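Beta-glucoside phosphorylase BglX (Unidentified, PDB 5VQE) probably cleaves beta-glucosides by phosphorolysis, as a glycoside hydrolase family 3 enzyme that holds 2-deoxy-2-fluoroglucose in its sugar pocket. Local coordinates at residues E40-K45 and R65-K70; L87-N92 and V139-T144. All blocks are in the same frame, centred on the assembly; numbering follows the deposited sequence.

Interaction 1 (E40-K45 and R65-K70)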
ATOM      1  N   GLU A  40      -4.212   6.386  16.583  1.00 12.77           N
ATOM      2  CA  GLU A  40      -4.781   7.636  16.093  1.00 12.98           C
ATOM      3  C   GLU A  40      -4.005   8.159  14.890  1.00 13.55           C
ATOM      4  O   GLU A  40      -2.771   8.133  14.872  1.00 14.92           O
ATOM      5  CB  GLU A  40      -4.781   8.693  17.197  1.00 15.41           C
ATOM      6  CG  GLU A  40      -5.915   8.557  18.184  1.00 21.23           C
ATOM      7  CD  GLU A  40      -7.277   8.832  17.548  1.00 20.45           C
ATOM      8  OE1 GLU A  40      -7.412   9.820  16.796  1.00 25.21           O
ATOM      9  OE2 GLU A  40      -8.209   8.038  17.782  1.00 25.95           O
ATOM     10  N   ILE A  41      -4.733   8.663  13.898  1.00 13.89           N
ATOM     11  CA  ILE A  41      -4.114   9.228  12.705  1.00 15.55           C
ATOM     12  C   ILE A  41      -3.626  10.639  13.009  1.00 19.85           C
ATOM     13  O   ILE A  41      -4.206  11.360  13.824  1.00 14.77           O
ATOM     14  CB  ILE A  41      -5.104   9.208  11.521  1.00 15.80           C
ATOM     15  CG1 ILE A  41      -4.354   9.362  10.198  1.00 18.84           C
ATOM     16  CG2 ILE A  41      -6.170  10.290  11.670  1.00 23.26           C
ATOM     17  CD1 ILE A  41      -5.223   9.081   8.980  1.00 26.09           C
ATOM     18  N   ILE A  42      -2.546  11.042  12.345  1.00 17.59           N
ATOM     19  CA  ILE A  42      -1.962  12.361  12.539  1.00 20.51           C
ATOM     20  C   ILE A  42      -1.680  12.989  11.182  1.00 19.63           C
ATOM     21  O   ILE A  42      -1.105  12.346  10.296  1.00 20.17           O
ATOM     22  CB  ILE A  42      -0.687  12.286  13.401  1.00 21.59           C
ATOM     23  CG1 ILE A  42      -1.104  12.092  14.858  1.00 21.94           C
ATOM     24  CG2 ILE A  42       0.171  13.539  13.238  1.00 22.19           C
ATOM     25  CD1 ILE A  42       0.007  11.879  15.801  1.00 27.71           C
ATOM     26  N   TRP A  43      -2.091  14.245  11.027  1.00 29.35           N
ATOM     27  CA  TRP A  43      -1.834  15.042   9.835  1.00 35.17           C
ATOM     28  C   TRP A  43      -1.171  16.344  10.263  1.00 33.11           C
ATOM     29  O   TRP A  43      -1.264  16.759  11.421  1.00 34.78           O
ATOM     30  CB  TRP A  43      -3.118  15.369   9.037  1.00 36.79           C
ATOM     31  CG  TRP A  43      -4.416  14.817   9.593  1.00 44.25           C
ATOM     32  CD1 TRP A  43      -4.884  14.931  10.873  1.00 45.35           C
ATOM     33  CD2 TRP A  43      -5.422  14.094   8.866  1.00 48.84           C
ATOM     34  NE1 TRP A  43      -6.102  14.310  10.991  1.00 48.53           N
ATOM     35  CE2 TRP A  43      -6.458  13.792   9.773  1.00 48.25           C
ATOM     36  CE3 TRP A  43      -5.544  13.669   7.539  1.00 52.22           C
ATOM     37  CZ2 TRP A  43      -7.598  13.083   9.396  1.00 52.16           C
ATOM     38  CZ3 TRP A  43      -6.680  12.965   7.168  1.00 52.92           C
ATOM     39  CH2 TRP A  43      -7.690  12.680   8.093  1.00 50.02           C
ATOM     40  N   ASP A  44      -0.500  16.989   9.314  1.00 33.60           N
ATOM     41  CA  ASP A  44       0.157  18.276   9.552  1.00 37.47           C
ATOM     42  C   ASP A  44      -0.551  19.334   8.704  1.00 38.97           C
ATOM     43  O   ASP A  44      -0.220  19.548   7.538  1.00 38.46           O
ATOM     44  CB  ASP A  44       1.646  18.209   9.228  1.00 32.21           C
ATOM     45  CG  ASP A  44       2.390  19.483   9.635  1.00 37.26           C
ATOM     46  OD1 ASP A  44       3.587  19.617   9.300  1.00 35.52           O
ATOM     47  OD2 ASP A  44       1.783  20.341  10.310  1.00 32.03           O
ATOM     48  N   LYS A  45      -1.540  19.994   9.304  1.00 43.44           N
ATOM     49  CA  LYS A  45      -2.219  21.119   8.682  1.00 48.67           C
ATOM     50  C   LYS A  45      -2.401  22.180   9.758  1.00 51.77           C
ATOM     51  O   LYS A  45      -2.702  21.840  10.912  1.00 52.50           O
ATOM     52  CB  LYS A  45      -3.582  20.726   8.095  1.00 47.52           C
ATOM     53  N   ARG A  65       0.135  10.488   8.390  1.00 14.46           N
ATOM     54  CA  ARG A  65      -0.154  10.756   6.991  1.00 17.91           C
ATOM     55  C   ARG A  65       1.074  11.381   6.347  1.00 17.83           C
ATOM     56  O   ARG A  65       2.015  11.772   7.040  1.00 18.92           O
ATOM     57  CB  ARG A  65      -1.354  11.686   6.858  1.00 20.89           C
ATOM     58  CG  ARG A  65      -2.693  11.026   7.168  1.00 26.87           C
ATOM     59  CD  ARG A  65      -3.110  10.006   6.100  1.00 35.88           C
ATOM     60  NE  ARG A  65      -3.024  10.539   4.743  1.00 43.02           N
ATOM     61  CZ  ARG A  65      -3.831  11.477   4.255  1.00 45.30           C
ATOM     62  NH1 ARG A  65      -4.786  12.000   5.012  1.00 50.11           N
ATOM     63  NH2 ARG A  65      -3.678  11.899   3.008  1.00 48.90           N
ATOM     64  N   PRO A  66       1.098  11.497   5.019  1.00 20.63           N
ATOM     65  CA  PRO A  66       2.275  12.086   4.365  1.00 24.72           C
ATOM     66  C   PRO A  66       2.394  13.579   4.609  1.00 28.09           C
ATOM     67  O   PRO A  66       1.587  14.375   4.117  1.00 39.65           O
ATOM     68  CB  PRO A  66       2.053  11.788   2.873  1.00 23.76           C
ATOM     69  CG  PRO A  66       0.984  10.769   2.816  1.00 26.00           C
ATOM     70  CD  PRO A  66       0.136  10.974   4.037  1.00 24.57           C
ATOM     71  N   PHE A  67       3.380  13.961   5.404  1.00 23.07           N
ATOM     72  CA  PHE A  67       3.838  15.337   5.460  1.00 26.41           C
ATOM     73  C   PHE A  67       5.364  15.288   5.540  1.00 23.44           C
ATOM     74  O   PHE A  67       5.975  14.238   5.323  1.00 18.86           O
ATOM     75  CB  PHE A  67       3.144  16.092   6.603  1.00 25.53           C
ATOM     76  CG  PHE A  67       3.229  15.417   7.943  1.00 26.40           C
ATOM     77  CD1 PHE A  67       2.245  14.534   8.356  1.00 24.53           C
ATOM     78  CD2 PHE A  67       4.271  15.698   8.803  1.00 25.96           C
ATOM     79  CE1 PHE A  67       2.311  13.924   9.593  1.00 25.47           C
ATOM     80  CE2 PHE A  67       4.343  15.090  10.048  1.00 29.90           C
ATOM     81  CZ  PHE A  67       3.360  14.201  10.441  1.00 23.69           C
ATOM     82  N   LYS A  68       5.992  16.422   5.827  1.00 20.71           N
ATOM     83  CA  LYS A  68       7.432  16.539   5.629  1.00 19.38           C
ATOM     84  C   LYS A  68       8.217  15.757   6.674  1.00 19.64           C
ATOM     85  O   LYS A  68       7.857  15.716   7.854  1.00 17.61           O
ATOM     86  CB  LYS A  68       7.860  18.008   5.659  1.00 24.08           C
ATOM     87  CG  LYS A  68       7.550  18.751   4.368  1.00 31.34           C
ATOM     88  CD  LYS A  68       8.031  20.194   4.426  1.00 43.34           C
ATOM     89  CE  LYS A  68       7.438  21.038   3.298  1.00 44.21           C
ATOM     90  NZ  LYS A  68       5.999  21.353   3.538  1.00 40.77           N
ATOM     91  N   ALA A  69       9.328  15.161   6.227  1.00 16.37           N
ATOM     92  CA  ALA A  69      10.155  14.349   7.110  1.00 17.21           C
ATOM     93  C   ALA A  69      10.578  15.119   8.351  1.00 17.24           C
ATOM     94  O   ALA A  69      10.590  14.571   9.458  1.00 17.53           O
ATOM     95  CB  ALA A  69      11.389  13.857   6.360  1.00 21.53           C
ATOM     96  N   LYS A  70      10.949  16.389   8.191  1.00 18.66           N
ATOM     97  CA  LYS A  70      11.399  17.161   9.344  1.00 19.48           C
ATOM     98  C   LYS A  70      10.277  17.341  10.358  1.00 17.05           C
ATOM     99  O   LYS A  70      10.528  17.336  11.568  1.00 18.98           O
ATOM    100  CB  LYS A  70      11.945  18.514   8.886  1.00 25.16           C
ATOM    101  CG  LYS A  70      12.015  19.553   9.979  1.00 26.41           C
TER
HETATM  102  O   HOH W   1       4.718  18.900   6.673  1.00 25.10           O
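Asp44 lays its CB over one face of the Phe67 ring, 3.8 Å from the ring centroid, in a CH-pi contact displaced toward the rim beside CG. The carboxylate plane stands nearly upright on the ring, at 81°, and with CG anti to the backbone N (chi1 -173°) OD1 is carried past the CD2 side. There a water donates to OD1 and accepts from Lys68 N, bridging Asp44 to the residue at the N-cap position of helix 69-82; the same OD1 forms a salt bridge with Arg71 in the first turn of that helix. At the edge of the ring CE1 lies 3.8 Å from Ile42 O; Ile42 CG2 is 4.2 Å from the same ring atom.

Strands 38-42 and 61-64 are parallel neighbours in the barrel sheet of the family 3 N-terminal domain, and the contact joins the loops that leave their ends. The pairing carries on one step past strand 61-64, where Arg65 N donates to Ile42 O, at the end of strand 38-42, at 2.9 Å in a nearly straight bond.

Beyond this bond the Arg65 chain bends at chi2 and chi3. Its CG packs 3.7 Å from Ile41 CD1, the two side chains running obliquely past each other, while NH1 is modelled only 3.0 Å from Trp43 CZ3, near the ring plane, a closeness that is doubtful. The guanidinium and indole planes are 76° apart, so this is no stack; over one face of the indole, toward its rim, sits Ile41 CG2.

Interaction 2 (L87-N92 and V139-T144). With G2F (2-deoxy-2-fluoro-alpha-D-glucopyranose), chain B.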
ATOM      1  N   LEU A  87       4.890   5.146  22.214  1.00 13.11           N
ATOM      2  CA  LEU A  87       3.973   4.873  21.116  1.00 14.69           C
ATOM      3  C   LEU A  87       4.620   3.989  20.057  1.00 14.42           C
ATOM      4  O   LEU A  87       5.797   4.155  19.736  1.00 12.01           O
ATOM      5  CB  LEU A  87       3.543   6.179  20.445  1.00 14.56           C
ATOM      6  CG  LEU A  87       2.760   7.174  21.302  1.00 14.88           C
ATOM      7  CD1 LEU A  87       2.881   8.588  20.738  1.00 16.68           C
ATOM      8  CD2 LEU A  87       1.313   6.748  21.365  1.00 12.73           C
ATOM      9  N   LEU A  88       3.832   3.075  19.492  1.00 13.37           N
ATOM     10  CA  LEU A  88       4.138   2.584  18.154  1.00 12.67           C
ATOM     11  C   LEU A  88       3.787   3.683  17.159  1.00 12.52           C
ATOM     12  O   LEU A  88       2.727   4.310  17.269  1.00 10.78           O
ATOM     13  CB  LEU A  88       3.358   1.309  17.841  1.00 10.68           C
ATOM     14  CG  LEU A  88       3.681   0.094  18.713  1.00 10.59           C
ATOM     15  CD1 LEU A  88       2.706  -1.008  18.413  1.00 14.95           C
ATOM     16  CD2 LEU A  88       5.105  -0.379  18.499  1.00 15.35           C
ATOM     17  N   ILE A  89       4.696   3.954  16.224  1.00 12.23           N
ATOM     18  CA  ILE A  89       4.531   5.027  15.248  1.00 10.99           C
ATOM     19  C   ILE A  89       4.530   4.384  13.870  1.00 11.13           C
ATOM     20  O   ILE A  89       5.570   3.904  13.398  1.00 13.20           O
ATOM     21  CB  ILE A  89       5.628   6.095  15.370  1.00 11.49           C
ATOM     22  CG1 ILE A  89       5.557   6.772  16.743  1.00 17.01           C
ATOM     23  CG2 ILE A  89       5.469   7.150  14.288  1.00 13.79           C
ATOM     24  CD1 ILE A  89       6.719   7.685  17.039  1.00 18.27           C
ATOM     25  N   ALA A  90       3.368   4.373  13.225  1.00 10.50           N
ATOM     26  CA  ALA A  90       3.167   3.667  11.972  1.00 12.21           C
ATOM     27  C   ALA A  90       3.142   4.620  10.781  1.00 11.56           C
ATOM     28  O   ALA A  90       2.954   5.832  10.921  1.00 10.64           O
ATOM     29  CB  ALA A  90       1.863   2.867  12.017  1.00 13.20           C
ATOM     30  N   CYS A  91       3.346   4.044   9.597  1.00 10.26           N
ATOM     31  CA  CYS A  91       3.301   4.781   8.342  1.00 11.08           C
ATOM     32  C   CYS A  91       3.036   3.789   7.210  1.00 11.02           C
ATOM     33  O   CYS A  91       3.522   2.650   7.251  1.00 10.35           O
ATOM     34  CB  CYS A  91       4.619   5.543   8.108  1.00 12.18           C
ATOM     35  SG  CYS A  91       4.536   6.884   6.881  1.00 13.59           S
ATOM     36  N   ASN A  92       2.274   4.230   6.200  1.00 10.44           N
ATOM     37  CA  ASN A  92       2.028   3.447   4.987  1.00 10.25           C
ATOM     38  C   ASN A  92       3.201   3.632   4.018  1.00 11.96           C
ATOM     39  O   ASN A  92       3.077   4.230   2.948  1.00 13.57           O
ATOM     40  CB  ASN A  92       0.726   3.870   4.306  1.00 12.49           C
ATOM     41  CG  ASN A  92      -0.520   3.426   5.052  1.00 13.27           C
ATOM     42  OD1 ASN A  92      -1.416   4.236   5.359  1.00 13.68           O
ATOM     43  ND2 ASN A  92      -0.611   2.141   5.303  1.00  7.39           N
ATOM     44  N   VAL A 139      13.014   9.357  10.991  1.00 13.43           N
ATOM     45  CA  VAL A 139      12.105  10.340  11.556  1.00 14.09           C
ATOM     46  C   VAL A 139      11.287   9.779  12.704  1.00 14.46           C
ATOM     47  O   VAL A 139      10.414  10.482  13.228  1.00 13.15           O
ATOM     48  CB  VAL A 139      11.179  10.927  10.468  1.00 13.58           C
ATOM     49  CG1 VAL A 139      11.992  11.451   9.295  1.00 21.16           C
ATOM     50  CG2 VAL A 139      10.149   9.910   9.994  1.00 14.79           C
ATOM     51  N   GLY A 140      11.521   8.528  13.100  1.00 13.87           N
ATOM     52  CA  GLY A 140      10.874   7.964  14.269  1.00 16.12           C
ATOM     53  C   GLY A 140       9.854   6.880  13.996  1.00 17.20           C
ATOM     54  O   GLY A 140       9.321   6.310  14.954  1.00 15.93           O
ATOM     55  N   VAL A 141       9.558   6.574  12.734  1.00 15.39           N
ATOM     56  CA  VAL A 141       8.628   5.499  12.421  1.00 13.16           C
ATOM     57  C   VAL A 141       9.237   4.170  12.846  1.00 13.99           C
ATOM     58  O   VAL A 141      10.402   3.872  12.540  1.00 11.19           O
ATOM     59  CB  VAL A 141       8.286   5.504  10.923  1.00 12.78           C
ATOM     60  CG1 VAL A 141       7.463   4.274  10.550  1.00 14.57           C
ATOM     61  CG2 VAL A 141       7.536   6.763  10.559  1.00 13.57           C
ATOM     62  N   ASN A 142       8.447   3.355  13.550  1.00 14.11           N
ATOM     63  CA  ASN A 142       8.893   2.030  13.963  1.00 11.57           C
ATOM     64  C   ASN A 142       7.954   0.920  13.507  1.00 12.18           C
ATOM     65  O   ASN A 142       8.127  -0.230  13.928  1.00 11.22           O
ATOM     66  CB  ASN A 142       9.085   1.976  15.485  1.00 12.66           C
ATOM     67  CG  ASN A 142       7.860   2.416  16.266  1.00 13.75           C
ATOM     68  OD1 ASN A 142       6.719   2.105  15.914  1.00 11.08           O
ATOM     69  ND2 ASN A 142       8.099   3.139  17.360  1.00 13.96           N
ATOM     70  N   TRP A 143       6.999   1.221  12.629  1.00  9.90           N
ATOM     71  CA  TRP A 143       5.982   0.259  12.208  1.00 12.51           C
ATOM     72  C   TRP A 143       5.537   0.641  10.803  1.00 11.02           C
ATOM     73  O   TRP A 143       4.950   1.706  10.619  1.00 11.81           O
ATOM     74  CB  TRP A 143       4.807   0.288  13.180  1.00 13.14           C
ATOM     75  CG  TRP A 143       3.790  -0.804  13.044  1.00 12.60           C
ATOM     76  CD1 TRP A 143       3.863  -1.928  12.266  1.00 11.73           C
ATOM     77  CD2 TRP A 143       2.540  -0.874  13.734  1.00 12.09           C
ATOM     78  NE1 TRP A 143       2.725  -2.691  12.433  1.00 13.22           N
ATOM     79  CE2 TRP A 143       1.901  -2.060  13.331  1.00 11.55           C
ATOM     80  CE3 TRP A 143       1.898  -0.042  14.658  1.00 11.85           C
ATOM     81  CZ2 TRP A 143       0.644  -2.430  13.818  1.00 13.77           C
ATOM     82  CZ3 TRP A 143       0.652  -0.409  15.129  1.00 12.36           C
ATOM     83  CH2 TRP A 143       0.048  -1.597  14.721  1.00 10.70           C
ATOM     84  N   THR A 144       5.815  -0.197   9.812  1.00  8.79           N
ATOM     85  CA  THR A 144       5.304   0.030   8.467  1.00 10.60           C
ATOM     86  C   THR A 144       4.129  -0.905   8.235  1.00 11.86           C
ATOM     87  O   THR A 144       4.208  -2.100   8.544  1.00  9.24           O
ATOM     88  CB  THR A 144       6.369  -0.164   7.386  1.00  9.68           C
ATOM     89  OG1 THR A 144       5.808   0.196   6.121  1.00  9.77           O
ATOM     90  CG2 THR A 144       6.869  -1.595   7.309  1.00 10.11           C
TER
HETATM   91  C1  G2F B 601      -6.780   0.686   5.669  1.00 13.43           C
HETATM   92  C2  G2F B 601      -6.066   0.265   4.344  1.00 16.96           C
HETATM   93  C3  G2F B 601      -4.614  -0.174   4.701  1.00 11.41           C
HETATM   94  C4  G2F B 601      -3.918   0.989   5.472  1.00 13.57           C
HETATM   95  C5  G2F B 601      -4.772   1.312   6.745  1.00 12.95           C
HETATM   96  C6  G2F B 601      -4.161   2.536   7.536  1.00 13.96           C
HETATM   97  O3  G2F B 601      -3.908  -0.323   3.498  1.00 11.73           O
HETATM   98  O4  G2F B 601      -2.680   0.509   5.925  1.00  9.24           O
HETATM   99  O5  G2F B 601      -6.067   1.707   6.324  1.00 12.31           O
HETATM  100  O6  G2F B 601      -3.984   3.597   6.641  1.00 14.50           O
HETATM  101  F2  G2F B 601      -6.712  -0.779   3.781  1.00 13.36           F
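Asn142 and Ile89 are joined by two hydrogen bonds running in opposite directions. Asn142 N donates to Ile89 O at 2.9 Å, in the carbonyl plane, while Ile89 N donates to Asn142 OD1 at 2.8 Å, approaching from 32° off the plane of the amide. The side chain reaches this N-H because CG lies between the backbone N and the carbonyl carbon (chi1 54°), which folds the amide back along strand 88-91; ND2 adds a weak bond to Leu87 O. Further along, Ala90 pairs with Trp143 and Cys91 with Thr144 in parallel register, supported by a weak bond from Cys91 N to Trp143 O and by CA-H...O contacts, the shortest from Ala90 CA to Trp143 O at 3.0 Å.

The apolar contacts fall on two faces of the sheet. With Ala90, the Trp143 indole turns its benzo side to the strand, CE3 lying 3.8 Å from Leu88 CB and 3.9 Å from Ala90 CB. With Cys91, both methyls of Val141 approach Cys91 CB at 4.0 Å. Apart from these, the Ile89 CD1 methyl rests against the carbonyl O of Gly140, where a Schellman motif ends helix 122-138.

Past the last bridge, Asn92 belongs to the sugar pocket, its amide beside O4 and O6 of the fluoroglucose. The Asn142 amide stands in for a strand carbonyl ahead of strand 143-144, satisfying the buried N-H of Ile89.

How the interactions relate
Both interactions reach the same parallel sheet of the TIM-barrel-like domain, their centres about 11 Å apart. Strand 61-64 runs between strands 38-42 and 88-91, so interaction 1 prolongs one pairing of the sheet and interaction 2 forms another, between strands 88-91 and 143-144. Helix 69-82, which starts within interaction 1, leads along the chain into strand 88-91; Ala69 O touches Val139 CG1 at 3.4 Å, bringing the two contacts together directly. Both also approach the sugar pocket: the Ile41 side chain stays about 6 Å from the fluoroglucose, whereas Asn92 lines the pocket; His194, Lys193 and Arg163 hydrogen-bond to the sugar.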